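Local coordinates for protein MNMC2 (PDB 3VYW) that binds S-adenosylmethionine and methylates the wobble uridine of tRNA, working without the oxidase domain to which such enzymes are usually fused, at residues 45-50 with 59-64; 96-101 with 123-128; 103-108 with 138-143; 220-225 with 255-260. All blocks are in the same frame, centred on the assembly; numbering follows the deposited sequence.

Interaction 1 of 4, residues 45-50 with 59-64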
loop_
_atom_site.group_PDB
_atom_site.type_symbol
_atom_site.label_atom_id
_atom_site.label_comp_id
_atom_site.label_asym_id
_atom_site.label_seq_id
_atom_site.Cartn_x
_atom_site.Cartn_y
_atom_site.Cartn_z
ATOM N N GLY A 45 -17.999 -2.204 -5.906
ATOM C CA GLY A 45 -17.938 -3.525 -6.473
ATOM C C GLY A 45 -16.674 -3.871 -7.198
ATOM O O GLY A 45 -15.779 -3.095 -7.266
ATOM N N GLN A 46 -16.601 -5.081 -7.714
ATOM C CA GLN A 46 -15.398 -5.552 -8.355
ATOM C C GLN A 46 -15.723 -6.297 -9.615
ATOM O O GLN A 46 -16.771 -6.839 -9.755
ATOM C CB GLN A 46 -14.631 -6.464 -7.427
ATOM C CG GLN A 46 -14.145 -5.820 -6.163
ATOM C CD GLN A 46 -15.171 -5.857 -5.084
ATOM O OE1 GLN A 46 -15.826 -6.844 -4.887
ATOM N NE2 GLN A 46 -15.326 -4.768 -4.392
ATOM N N GLU A 47 -14.786 -6.312 -10.531
ATOM C CA GLU A 47 -14.926 -6.995 -11.790
ATOM C C GLU A 47 -13.758 -7.887 -11.986
ATOM O O GLU A 47 -12.657 -7.502 -11.699
ATOM C CB GLU A 47 -14.875 -5.990 -12.897
ATOM C CG GLU A 47 -16.142 -5.825 -13.666
ATOM C CD GLU A 47 -16.113 -4.572 -14.478
ATOM O OE1 GLU A 47 -15.266 -4.478 -15.389
ATOM O OE2 GLU A 47 -16.933 -3.692 -14.197
ATOM N N ILE A 48 -13.996 -9.079 -12.478
ATOM C CA ILE A 48 -12.934 -10.023 -12.698
ATOM C C ILE A 48 -12.066 -9.682 -13.907
ATOM O O ILE A 48 -12.568 -9.268 -14.902
ATOM C CB ILE A 48 -13.511 -11.434 -12.800
ATOM C CG1 ILE A 48 -12.946 -12.285 -11.700
ATOM C CG2 ILE A 48 -13.161 -12.069 -14.106
ATOM C CD1 ILE A 48 -11.584 -12.820 -12.021
ATOM N N ALA A 49 -10.764 -9.842 -13.803
ATOM C CA ALA A 49 -9.896 -9.542 -14.913
ATOM C C ALA A 49 -8.690 -10.431 -15.068
ATOM O O ALA A 49 -8.248 -11.023 -14.137
ATOM C CB ALA A 49 -9.450 -8.108 -14.828
ATOM N N ASP A 50 -8.176 -10.499 -16.280
ATOM C CA ASP A 50 -6.986 -11.247 -16.611
ATOM C C ASP A 50 -5.716 -10.548 -16.232
ATOM O O ASP A 50 -5.642 -9.357 -16.208
ATOM C CB ASP A 50 -6.922 -11.455 -18.095
ATOM C CG ASP A 50 -7.599 -12.690 -18.533
ATOM O OD1 ASP A 50 -8.349 -13.262 -17.752
ATOM O OD2 ASP A 50 -7.396 -13.093 -19.679
ATOM N N ILE A 59 -10.829 -5.885 -10.642
ATOM C CA ILE A 59 -10.770 -4.456 -10.721
ATOM C C ILE A 59 -11.703 -3.935 -9.687
ATOM O O ILE A 59 -12.797 -4.393 -9.601
ATOM C CB ILE A 59 -11.271 -3.918 -12.047
ATOM C CG1 ILE A 59 -10.585 -4.595 -13.209
ATOM C CG2 ILE A 59 -11.032 -2.438 -12.119
ATOM C CD1 ILE A 59 -9.177 -4.143 -13.428
ATOM N N HIS A 60 -11.264 -2.973 -8.902
ATOM C CA HIS A 60 -12.133 -2.340 -7.956
ATOM C C HIS A 60 -12.702 -1.100 -8.574
ATOM O O HIS A 60 -11.982 -0.201 -8.964
ATOM C CB HIS A 60 -11.384 -2.040 -6.676
ATOM C CG HIS A 60 -12.262 -1.801 -5.493
ATOM N ND1 HIS A 60 -13.162 -0.846 -5.458
ATOM C CD2 HIS A 60 -12.333 -2.425 -4.288
ATOM C CE1 HIS A 60 -13.779 -0.857 -4.305
ATOM N NE2 HIS A 60 -13.279 -1.823 -3.589
ATOM N N LYS A 61 -14.016 -1.078 -8.707
ATOM C CA LYS A 61 -14.766 -0.024 -9.348
ATOM C C LYS A 61 -14.719 1.332 -8.687
ATOM O O LYS A 61 -14.741 2.314 -9.350
ATOM C CB LYS A 61 -16.203 -0.468 -9.535
ATOM C CG LYS A 61 -16.442 -1.260 -10.789
ATOM C CD LYS A 61 -17.400 -2.399 -10.555
ATOM C CE LYS A 61 -18.831 -2.033 -10.902
ATOM N NZ LYS A 61 -19.671 -3.252 -10.982
ATOM N N THR A 62 -14.707 1.363 -7.374
ATOM C CA THR A 62 -14.500 2.576 -6.637
ATOM C C THR A 62 -13.138 3.217 -6.826
ATOM O O THR A 62 -13.027 4.387 -7.032
ATOM C CB THR A 62 -14.714 2.313 -5.149
ATOM O OG1 THR A 62 -15.966 1.706 -4.977
ATOM C CG2 THR A 62 -14.742 3.552 -4.401
ATOM N N TYR A 63 -12.098 2.435 -6.686
ATOM C CA TYR A 63 -10.765 2.924 -6.850
ATOM C C TYR A 63 -10.332 3.005 -8.279
ATOM O O TYR A 63 -9.422 3.703 -8.614
ATOM C CB TYR A 63 -9.842 2.029 -6.104
ATOM C CG TYR A 63 -10.090 2.074 -4.657
ATOM C CD1 TYR A 63 -10.809 1.098 -4.030
ATOM C CD2 TYR A 63 -9.602 3.098 -3.911
ATOM C CE1 TYR A 63 -11.032 1.147 -2.695
ATOM C CE2 TYR A 63 -9.824 3.150 -2.589
ATOM C CZ TYR A 63 -10.524 2.167 -1.992
ATOM O OH TYR A 63 -10.725 2.248 -0.675
ATOM N N GLY A 64 -11.028 2.282 -9.118
ATOM C CA GLY A 64 -10.702 2.181 -10.506
ATOM C C GLY A 64 -9.386 1.545 -10.818
ATOM O O GLY A 64 -8.719 1.952 -11.721
#
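The Gln-46 side chain lies alongside the His-60 ring and points the same way, its amide plane turned 59° from the ring. Its NE2 sits 3.7 Å from His-60 NE2, over the ring face that also receives Gly-45 O. The opposite face carries the edge of Tyr-63, whose CD1 is over the ring centre. His-60 CG is anti to the backbone N (chi1 -161°), which brings the ring beside Gln-46. The imidazole NE2 is hydrogen-bonded to Glu-135, and Gln-46 NE2 bonds weakly to the same carboxylate. With an alanine in place of His-60, Glu-135 would probably lose a hydrogen-bond partner and a gap would open between Gln-46 and Tyr-63, a residue of the S-adenosylmethionine pocket. The backbones form a beta hairpin of strands 46-50 and 56-60. Glu-47 and Ile-59 are a hydrogen-bonded pair, with Ile-59 N to Glu-47 O at 2.7 Å and Glu-47 N to Ile-59 O at 2.9 Å. Past the strand end, Lys-61 N reaches Gly-45 O at 3.0 Å. Ala-49 CB meets Ile-59 CG1 at 4.0 Å. The bent Lys-61 chain crosses Glu-47 at about a right angle, with Lys-61 NZ 4.2 Å from Glu-47 OE2, beyond a salt bridge.

Interaction 2 of 4, residues 96-101 with 123-128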
loop_
_atom_site.group_PDB
_atom_site.type_symbol
_atom_site.label_atom_id
_atom_site.label_comp_id
_atom_site.label_asym_id
_atom_site.label_seq_id
_atom_site.Cartn_x
_atom_site.Cartn_y
_atom_site.Cartn_z
ATOM N N LYS A 96 13.733 -18.446 13.117
ATOM C CA LYS A 96 12.650 -19.299 13.535
ATOM C C LYS A 96 11.310 -18.606 13.560
ATOM O O LYS A 96 10.299 -19.217 13.822
ATOM C CB LYS A 96 12.968 -19.881 14.893
ATOM C CG LYS A 96 14.101 -20.870 14.832
ATOM C CD LYS A 96 14.089 -21.801 16.025
ATOM C CE LYS A 96 14.959 -23.020 15.786
ATOM N NZ LYS A 96 14.325 -24.241 16.343
ATOM N N VAL A 97 11.303 -17.309 13.334
ATOM C CA VAL A 97 10.061 -16.604 13.188
ATOM C C VAL A 97 10.213 -15.462 12.244
ATOM O O VAL A 97 11.194 -14.785 12.271
ATOM C CB VAL A 97 9.589 -16.101 14.531
ATOM C CG1 VAL A 97 8.218 -15.478 14.412
ATOM C CG2 VAL A 97 9.542 -17.269 15.475
ATOM N N ILE A 98 9.230 -15.262 11.396
ATOM C CA ILE A 98 9.203 -14.123 10.536
ATOM C C ILE A 98 7.906 -13.404 10.762
ATOM O O ILE A 98 6.886 -14.013 10.782
ATOM C CB ILE A 98 9.311 -14.551 9.082
ATOM C CG1 ILE A 98 10.744 -14.853 8.733
ATOM C CG2 ILE A 98 8.858 -13.456 8.162
ATOM C CD1 ILE A 98 11.573 -13.614 8.603
ATOM N N ARG A 99 7.956 -12.101 10.931
ATOM C CA ARG A 99 6.768 -11.307 11.088
ATOM C C ARG A 99 6.479 -10.377 9.921
ATOM O O ARG A 99 7.288 -9.595 9.539
ATOM C CB ARG A 99 6.880 -10.483 12.344
ATOM C CG ARG A 99 7.509 -11.214 13.491
ATOM C CD ARG A 99 7.043 -10.635 14.793
ATOM N NE ARG A 99 7.312 -11.511 15.913
ATOM C CZ ARG A 99 8.509 -11.960 16.242
ATOM N NH1 ARG A 99 9.553 -11.625 15.529
ATOM N NH2 ARG A 99 8.653 -12.751 17.280
ATOM N N ILE A 100 5.287 -10.472 9.377
ATOM C CA ILE A 100 4.879 -9.600 8.313
ATOM C C ILE A 100 3.713 -8.726 8.674
ATOM O O ILE A 100 2.720 -9.185 9.140
ATOM C CB ILE A 100 4.468 -10.395 7.097
ATOM C CG1 ILE A 100 5.587 -11.301 6.678
ATOM C CG2 ILE A 100 4.083 -9.465 5.979
ATOM C CD1 ILE A 100 5.219 -12.167 5.523
ATOM N N LEU A 101 3.854 -7.447 8.410
ATOM C CA LEU A 101 2.787 -6.500 8.554
ATOM C C LEU A 101 2.217 -6.305 7.179
ATOM O O LEU A 101 2.881 -5.886 6.307
ATOM C CB LEU A 101 3.360 -5.196 9.067
ATOM C CG LEU A 101 2.625 -4.406 10.108
ATOM C CD1 LEU A 101 2.571 -2.940 9.806
ATOM C CD2 LEU A 101 1.251 -4.955 10.248
ATOM N N PRO A 123 10.931 -25.265 6.127
ATOM C CA PRO A 123 9.619 -25.848 6.366
ATOM C C PRO A 123 9.115 -25.639 7.755
ATOM O O PRO A 123 7.956 -25.811 8.004
ATOM C CB PRO A 123 9.870 -27.318 6.151
ATOM C CG PRO A 123 10.864 -27.322 5.087
ATOM C CD PRO A 123 11.761 -26.156 5.321
ATOM N N LYS A 124 10.000 -25.288 8.659
ATOM C CA LYS A 124 9.654 -25.239 10.056
ATOM C C LYS A 124 9.376 -23.872 10.632
ATOM O O LYS A 124 9.135 -23.737 11.802
ATOM C CB LYS A 124 10.747 -25.921 10.848
ATOM C CG LYS A 124 11.163 -27.245 10.258
ATOM C CD LYS A 124 10.758 -28.386 11.162
ATOM C CE LYS A 124 9.978 -29.434 10.402
ATOM N NZ LYS A 124 10.880 -30.457 9.805
ATOM N N LEU A 125 9.430 -22.865 9.792
ATOM C CA LEU A 125 9.313 -21.483 10.190
ATOM C C LEU A 125 7.975 -21.064 10.721
ATOM O O LEU A 125 6.975 -21.346 10.155
ATOM C CB LEU A 125 9.622 -20.632 8.980
ATOM C CG LEU A 125 9.906 -19.177 9.222
ATOM C CD1 LEU A 125 11.309 -19.049 9.714
ATOM C CD2 LEU A 125 9.747 -18.486 7.898
ATOM N N ARG A 126 7.962 -20.336 11.803
ATOM C CA ARG A 126 6.712 -19.885 12.311
ATOM C C ARG A 126 6.488 -18.513 11.770
ATOM O O ARG A 126 7.341 -17.697 11.837
ATOM C CB ARG A 126 6.751 -19.872 13.822
ATOM C CG ARG A 126 5.443 -19.534 14.488
ATOM C CD ARG A 126 5.651 -18.443 15.509
ATOM N NE ARG A 126 4.403 -17.921 16.022
ATOM C CZ ARG A 126 3.303 -18.634 16.172
ATOM N NH1 ARG A 126 3.295 -19.901 15.840
ATOM N NH2 ARG A 126 2.212 -18.073 16.643
ATOM N N VAL A 127 5.336 -18.269 11.195
ATOM C CA VAL A 127 5.111 -17.000 10.567
ATOM C C VAL A 127 4.030 -16.205 11.230
ATOM O O VAL A 127 2.969 -16.688 11.431
ATOM C CB VAL A 127 4.763 -17.189 9.112
ATOM C CG1 VAL A 127 4.785 -15.868 8.423
ATOM C CG2 VAL A 127 5.748 -18.105 8.456
ATOM N N GLU A 128 4.317 -14.964 11.566
ATOM C CA GLU A 128 3.312 -14.093 12.133
ATOM C C GLU A 128 2.842 -13.031 11.153
ATOM O O GLU A 128 3.586 -12.194 10.753
ATOM C CB GLU A 128 3.862 -13.385 13.348
ATOM C CG GLU A 128 4.099 -14.244 14.548
ATOM C CD GLU A 128 4.451 -13.425 15.763
ATOM O OE1 GLU A 128 5.552 -13.592 16.304
ATOM O OE2 GLU A 128 3.625 -12.611 16.184
#
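Val-97, Ile-98 and Arg-99 pair in parallel with Arg-126, Val-127 and Glu-128. The strands belong to a beta-alpha-beta unit of the Rossmann-like methyltransferase sheet, and helix 109-121 makes the crossover. Ile-98 N donates to Arg-126 O, and Glu-128 N donates to Ile-98 O at 2.8 Å. Ile-100 N continues the pattern to Glu-128 O. The bond from Arg-126 N to Lys-96 O is longer, 3.3 Å. Apolar contact lies on the side of Ile-98, where its CG1 meets Leu-125 CD2 at 3.9 Å. Helix 109-121 packs against Leu-125 and Val-127 there. Charged groups gather on the other face. Arg-126 runs beside Val-97, but its guanidinium goes on to a salt bridge with Glu-162. Glu-128 CG lies anti to its carbonyl carbon (chi1 -70°) and the chain then runs extended, which carries the carboxylate alongside Arg-99. The guanidinium and carboxylate planes are 74° apart. Val-97 CG1 sits over the centre of the Arg-99 guanidinium. Arg-99 NE reaches Glu-128 OE1 at 2.8 Å, a salt bridge with a weak, bent hydrogen bond of 125°.

Interaction 3 of 4, residues 103-108 with 138-143. With SAM (S-adenosylmethionine), chain E.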
loop_
_atom_site.group_PDB
_atom_site.type_symbol
_atom_site.label_atom_id
_atom_site.label_comp_id
_atom_site.label_asym_id
_atom_site.label_seq_id
_atom_site.Cartn_x
_atom_site.Cartn_y
_atom_site.Cartn_z
ATOM N N VAL A 103 -0.381 -4.520 4.701
ATOM C CA VAL A 103 -1.297 -3.421 4.539
ATOM C C VAL A 103 -2.213 -3.660 3.357
ATOM O O VAL A 103 -1.839 -3.466 2.256
ATOM C CB VAL A 103 -0.510 -2.140 4.294
ATOM C CG1 VAL A 103 -1.410 -1.033 3.893
ATOM C CG2 VAL A 103 0.279 -1.735 5.489
ATOM N N GLY A 104 -3.424 -4.103 3.625
ATOM C CA GLY A 104 -4.392 -4.458 2.614
ATOM C C GLY A 104 -4.416 -5.920 2.285
ATOM O O GLY A 104 -3.673 -6.369 1.486
ATOM N N PHE A 105 -5.300 -6.670 2.890
ATOM C CA PHE A 105 -5.295 -8.084 2.665
ATOM C C PHE A 105 -5.554 -8.443 1.225
ATOM O O PHE A 105 -4.944 -9.321 0.695
ATOM C CB PHE A 105 -6.304 -8.778 3.541
ATOM C CG PHE A 105 -6.368 -10.226 3.303
ATOM C CD1 PHE A 105 -5.438 -11.042 3.835
ATOM C CD2 PHE A 105 -7.308 -10.746 2.487
ATOM C CE1 PHE A 105 -5.465 -12.367 3.595
ATOM C CE2 PHE A 105 -7.344 -12.070 2.238
ATOM C CZ PHE A 105 -6.423 -12.882 2.802
ATOM N N GLY A 106 -6.478 -7.746 0.605
ATOM C CA GLY A 106 -6.821 -7.969 -0.770
ATOM C C GLY A 106 -7.325 -9.346 -1.071
ATOM O O GLY A 106 -8.232 -9.796 -0.468
ATOM N N LEU A 107 -6.751 -10.005 -2.046
ATOM C CA LEU A 107 -7.117 -11.358 -2.339
ATOM C C LEU A 107 -6.204 -12.316 -1.652
ATOM O O LEU A 107 -6.358 -13.484 -1.761
ATOM C CB LEU A 107 -7.105 -11.597 -3.816
ATOM C CG LEU A 107 -7.598 -10.442 -4.632
ATOM C CD1 LEU A 107 -7.417 -10.788 -6.071
ATOM C CD2 LEU A 107 -9.050 -10.229 -4.355
ATOM N N GLY A 108 -5.266 -11.783 -0.911
ATOM C CA GLY A 108 -4.341 -12.581 -0.170
ATOM C C GLY A 108 -3.153 -13.092 -0.919
ATOM O O GLY A 108 -2.503 -13.960 -0.458
ATOM N N LYS A 138 -15.785 -12.212 0.055
ATOM C CA LYS A 138 -16.261 -13.564 0.257
ATOM C C LYS A 138 -15.939 -14.528 -0.859
ATOM O O LYS A 138 -15.989 -15.713 -0.670
ATOM C CB LYS A 138 -17.744 -13.510 0.425
ATOM C CG LYS A 138 -18.225 -12.097 0.528
ATOM C CD LYS A 138 -18.283 -11.650 1.975
ATOM C CE LYS A 138 -19.487 -10.761 2.205
ATOM N NZ LYS A 138 -20.491 -11.038 1.149
ATOM N N GLU A 139 -15.659 -14.021 -2.035
ATOM C CA GLU A 139 -15.242 -14.861 -3.124
ATOM C C GLU A 139 -13.930 -14.362 -3.652
ATOM O O GLU A 139 -13.799 -13.220 -3.946
ATOM C CB GLU A 139 -16.263 -14.854 -4.246
ATOM C CG GLU A 139 -17.594 -15.440 -3.875
ATOM C CD GLU A 139 -18.514 -15.604 -5.063
ATOM O OE1 GLU A 139 -19.717 -15.783 -4.854
ATOM O OE2 GLU A 139 -18.043 -15.558 -6.206
ATOM N N PHE A 140 -12.958 -15.233 -3.767
ATOM C CA PHE A 140 -11.663 -14.846 -4.253
ATOM C C PHE A 140 -11.314 -15.666 -5.449
ATOM O O PHE A 140 -11.565 -16.815 -5.479
ATOM C CB PHE A 140 -10.591 -15.060 -3.202
ATOM C CG PHE A 140 -10.863 -14.393 -1.904
ATOM C CD1 PHE A 140 -11.669 -14.977 -0.983
ATOM C CD2 PHE A 140 -10.298 -13.198 -1.607
ATOM C CE1 PHE A 140 -11.909 -14.388 0.209
ATOM C CE2 PHE A 140 -10.538 -12.595 -0.414
ATOM C CZ PHE A 140 -11.349 -13.191 0.496
ATOM N N PRO A 141 -10.700 -15.049 -6.433
ATOM C CA PRO A 141 -10.087 -15.771 -7.523
ATOM C C PRO A 141 -8.946 -16.518 -6.942
ATOM O O PRO A 141 -8.230 -15.986 -6.159
ATOM C CB PRO A 141 -9.551 -14.666 -8.395
ATOM C CG PRO A 141 -10.405 -13.526 -8.112
ATOM C CD PRO A 141 -10.696 -13.612 -6.670
ATOM N N ILE A 142 -8.786 -17.767 -7.313
ATOM C CA ILE A 142 -7.761 -18.573 -6.708
ATOM C C ILE A 142 -6.569 -18.592 -7.589
ATOM O O ILE A 142 -6.673 -18.628 -8.783
ATOM C CB ILE A 142 -8.208 -20.001 -6.450
ATOM C CG1 ILE A 142 -9.513 -20.009 -5.711
ATOM C CG2 ILE A 142 -7.199 -20.714 -5.608
ATOM C CD1 ILE A 142 -9.355 -19.749 -4.245
ATOM N N LEU A 143 -5.426 -18.547 -6.955
ATOM C CA LEU A 143 -4.188 -18.565 -7.656
ATOM C C LEU A 143 -4.006 -19.885 -8.355
ATOM O O LEU A 143 -4.403 -20.903 -7.878
ATOM C CB LEU A 143 -3.037 -18.249 -6.706
ATOM C CG LEU A 143 -2.829 -16.802 -6.266
ATOM C CD1 LEU A 143 -1.791 -16.706 -5.192
ATOM C CD2 LEU A 143 -2.435 -15.904 -7.392
HETATM N N SAM E . -2.663 -7.015 -1.091
HETATM C CA SAM E . -3.733 -7.523 -1.864
HETATM C C SAM E . -3.215 -8.798 -2.407
HETATM O O SAM E . -3.915 -9.609 -2.961
HETATM O OXT SAM E . -2.058 -9.045 -2.242
HETATM C CB SAM E . -4.098 -6.408 -2.818
HETATM C CG SAM E . -4.934 -5.398 -2.024
HETATM S SD SAM E . -5.456 -4.052 -2.806
HETATM C CE SAM E . -4.195 -3.394 -3.600
HETATM C "C5'" SAM E . -5.967 -2.892 -1.738
HETATM C "C4'" SAM E . -6.696 -3.384 -0.481
HETATM O "O4'" SAM E . -6.622 -2.394 0.527
HETATM C "C3'" SAM E . -8.179 -3.627 -0.669
HETATM O "O3'" SAM E . -8.558 -4.804 0.008
HETATM C "C2'" SAM E . -8.833 -2.461 0.018
HETATM O "O2'" SAM E . -10.094 -2.821 0.509
HETATM C "C1'" SAM E . -7.881 -2.187 1.133
HETATM N N9 SAM E . -8.016 -0.852 1.755
HETATM C C8 SAM E . -8.109 0.314 1.161
HETATM N N7 SAM E . -8.200 1.305 2.026
HETATM C C5 SAM E . -8.171 0.785 3.217
HETATM C C6 SAM E . -8.226 1.283 4.584
HETATM N N6 SAM E . -8.339 2.569 4.864
HETATM N N1 SAM E . -8.163 0.412 5.550
HETATM C C2 SAM E . -8.042 -0.861 5.319
HETATM N N3 SAM E . -8.000 -1.368 4.125
HETATM C C4 SAM E . -8.058 -0.624 3.039
#
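Phe-140 turns the edge of its ring into the backbone of Gly-106 and Leu-107, and this is the close part of the contact. Its CE2 lies 3.6 Å from Gly-106 O, which is in the ring plane. Its CD2 is 3.7 Å from Leu-107 CA. With CG anti to the carbonyl carbon (chi1 -55°), the ring swings toward this turn. Phe-105 crosses Phe-140 at about a right angle, and the two CE2 atoms meet at 4.2 Å. Residues 104-108 are the glycine-rich loop after the first strand of the Rossmann-like methyltransferase fold. A type II' turn runs from Phe-105 to Gly-108, and Gly-108 is the N-cap of the next helix. The loop grips S-adenosylmethionine: SAM N donates to Gly-104 O at 2.8 Å, and Leu-107 N donates to SAM O at 3.0 Å. Gly-106 CA lies 3.3 Å from SAM CA. The looser part is at Pro-141, whose CD is 4.4 Å from Leu-107 CD1. Phe-140 and Pro-141 are partly exposed, whereas Phe-105, Gly-106 and Leu-107 are buried.

Interaction 4 of 4, residues 220-225 with 255-260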
loop_
_atom_site.group_PDB
_atom_site.type_symbol
_atom_site.label_atom_id
_atom_site.label_comp_id
_atom_site.label_asym_id
_atom_site.label_seq_id
_atom_site.Cartn_x
_atom_site.Cartn_y
_atom_site.Cartn_z
ATOM N N GLY A 220 14.192 -4.424 9.379
ATOM C CA GLY A 220 13.116 -4.773 8.507
ATOM C C GLY A 220 13.003 -3.861 7.320
ATOM O O GLY A 220 13.450 -2.747 7.344
ATOM N N TYR A 221 12.329 -4.364 6.308
ATOM C CA TYR A 221 12.112 -3.723 5.034
ATOM C C TYR A 221 10.644 -3.397 4.758
ATOM O O TYR A 221 9.778 -4.170 5.017
ATOM C CB TYR A 221 12.636 -4.630 3.931
ATOM C CG TYR A 221 14.121 -4.665 3.849
ATOM C CD1 TYR A 221 14.841 -5.635 4.484
ATOM C CD2 TYR A 221 14.807 -3.714 3.155
ATOM C CE1 TYR A 221 16.199 -5.659 4.416
ATOM C CE2 TYR A 221 16.163 -3.736 3.081
ATOM C CZ TYR A 221 16.853 -4.713 3.714
ATOM O OH TYR A 221 18.204 -4.715 3.630
ATOM N N TRP A 222 10.406 -2.228 4.207
ATOM C CA TRP A 222 9.102 -1.813 3.812
ATOM C C TRP A 222 9.041 -1.824 2.327
ATOM O O TRP A 222 9.865 -1.249 1.697
ATOM C CB TRP A 222 8.885 -0.426 4.333
ATOM C CG TRP A 222 7.609 0.259 3.960
ATOM C CD1 TRP A 222 6.527 0.451 4.745
ATOM C CD2 TRP A 222 7.289 0.958 2.728
ATOM N NE1 TRP A 222 5.587 1.152 4.103
ATOM C CE2 TRP A 222 5.970 1.471 2.894
ATOM C CE3 TRP A 222 7.926 1.158 1.541
ATOM C CZ2 TRP A 222 5.332 2.175 1.911
ATOM C CZ3 TRP A 222 7.265 1.845 0.550
ATOM C CH2 TRP A 222 6.004 2.345 0.738
ATOM N N VAL A 223 8.073 -2.504 1.757
ATOM C CA VAL A 223 8.007 -2.656 0.328
ATOM C C VAL A 223 6.682 -2.271 -0.307
ATOM O O VAL A 223 5.641 -2.499 0.234
ATOM C CB VAL A 223 8.389 -4.071 -0.112
ATOM C CG1 VAL A 223 9.807 -4.360 0.232
ATOM C CG2 VAL A 223 7.496 -5.098 0.504
ATOM N N SER A 224 6.751 -1.666 -1.468
ATOM C CA SER A 224 5.577 -1.382 -2.222
ATOM C C SER A 224 5.886 -1.350 -3.687
ATOM O O SER A 224 6.984 -1.120 -4.074
ATOM C CB SER A 224 4.974 -0.070 -1.772
ATOM O OG SER A 224 3.835 0.217 -2.494
ATOM N N TYR A 225 4.885 -1.585 -4.500
ATOM C CA TYR A 225 4.953 -1.399 -5.920
ATOM C C TYR A 225 5.107 0.057 -6.297
ATOM O O TYR A 225 5.568 0.369 -7.339
ATOM C CB TYR A 225 3.732 -1.996 -6.591
ATOM C CG TYR A 225 2.515 -1.241 -6.265
ATOM C CD1 TYR A 225 2.147 -0.161 -6.990
ATOM C CD2 TYR A 225 1.774 -1.566 -5.184
ATOM C CE1 TYR A 225 1.057 0.556 -6.665
ATOM C CE2 TYR A 225 0.686 -0.851 -4.851
ATOM C CZ TYR A 225 0.335 0.206 -5.606
ATOM O OH TYR A 225 -0.747 0.921 -5.277
ATOM N N THR A 255 9.445 0.588 -4.389
ATOM C CA THR A 255 10.185 1.220 -3.357
ATOM C C THR A 255 10.538 0.255 -2.284
ATOM O O THR A 255 9.771 -0.563 -1.922
ATOM C CB THR A 255 9.444 2.428 -2.802
ATOM O OG1 THR A 255 9.420 3.424 -3.786
ATOM C CG2 THR A 255 10.181 3.006 -1.697
ATOM N N VAL A 256 11.763 0.351 -1.819
ATOM C CA VAL A 256 12.246 -0.454 -0.734
ATOM C C VAL A 256 12.773 0.450 0.334
ATOM O O VAL A 256 13.518 1.331 0.063
ATOM C CB VAL A 256 13.363 -1.357 -1.185
ATOM C CG1 VAL A 256 13.531 -2.488 -0.223
ATOM C CG2 VAL A 256 13.087 -1.897 -2.559
ATOM N N ALA A 257 12.338 0.242 1.557
ATOM C CA ALA A 257 12.732 1.091 2.647
ATOM C C ALA A 257 13.197 0.323 3.861
ATOM O O ALA A 257 12.740 -0.736 4.144
ATOM C CB ALA A 257 11.608 2.020 3.012
ATOM N N SER A 258 14.156 0.866 4.566
ATOM C CA SER A 258 14.507 0.340 5.846
ATOM C C SER A 258 15.042 1.443 6.691
ATOM O O SER A 258 15.658 2.332 6.208
ATOM C CB SER A 258 15.540 -0.746 5.696
ATOM O OG SER A 258 15.969 -1.172 6.947
ATOM N N LEU A 259 14.767 1.416 7.976
ATOM C CA LEU A 259 15.397 2.339 8.866
ATOM C C LEU A 259 16.879 2.118 8.961
ATOM O O LEU A 259 17.632 3.029 8.914
ATOM C CB LEU A 259 14.806 2.170 10.229
ATOM C CG LEU A 259 13.369 2.521 10.303
ATOM C CD1 LEU A 259 12.823 2.073 11.625
ATOM C CD2 LEU A 259 13.246 4.009 10.184
ATOM N N LYS A 260 17.288 0.885 9.156
ATOM C CA LYS A 260 18.696 0.591 9.260
ATOM C C LYS A 260 19.317 -0.450 8.345
ATOM O O LYS A 260 20.500 -0.540 8.305
ATOM C CB LYS A 260 19.060 0.282 10.694
ATOM C CG LYS A 260 19.721 1.428 11.397
ATOM C CD LYS A 260 18.720 2.276 12.105
ATOM C CE LYS A 260 19.387 3.055 13.204
ATOM N NZ LYS A 260 19.407 4.511 12.972
#
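Trp-222 and Ala-257 are an antiparallel hydrogen-bonded pair between strands 220-224 and 253-258, at the side of the mixed methyltransferase sheet where strand 253-258 runs against its neighbours. Trp-222 N donates to Ala-257 O at 2.8 Å, and Ala-257 N returns a bond to Trp-222 O at 2.9 Å. Ser-224 and Thr-255 make the next such pair, with Thr-255 N to Ser-224 O at 3.0 Å and Ser-224 N to Thr-255 O slightly longer. Their hydroxyls look elsewhere: Ser-224 OG bonds to His-192 O and Ser-226 N, and Thr-255 OG1 to Ser-226 O and Arg-232 NE. Tyr-221 OH is likewise satisfied by Pro-262 O. Tyr-221 CD2 is 3.8 Å from Val-256 CG1. On the other face Trp-222 presents its ring edge to Thr-255, Trp-222 CZ3 lying 3.9 Å from Thr-255 CG2. Beyond the paired residues, a side chain takes over. A chi1 of 175° sets Ser-258 OG opposite its own N, where it donates to Gly-220 O at 3.0 Å. The same OG bonds to Ala-261 N. Replaced by alanine, Ser-258 would probably leave Gly-220 O and Ala-261 N each short of a partner. Ser-258 OG approaches Gly-220 O from 37° above the carbonyl plane.

In the fold
Interactions 2 and 4 belong to the same mixed sheet, with centres 18 Å apart. Strand 187-192 runs between their strands 97-103 and 220-224. Interaction 3 adjoins interaction 2 in sequence: its loop 103-108 carries on from strand 97-103 and holds S-adenosylmethionine. Interaction 1 belongs to a separate three-stranded antiparallel sheet. It touches interaction 3, Ile-48 CD1 to Pro-141 CG at 4.1 Å, and their centres are 13 Å apart. It also supplies Tyr-63 to the ligand pocket, and the His-60 side chain is about 5 Å from the ligand. The other two contacts lie farther off: the Ser-224 side chain is about 9 Å from the ligand and that of Ile-100 about 10 Å.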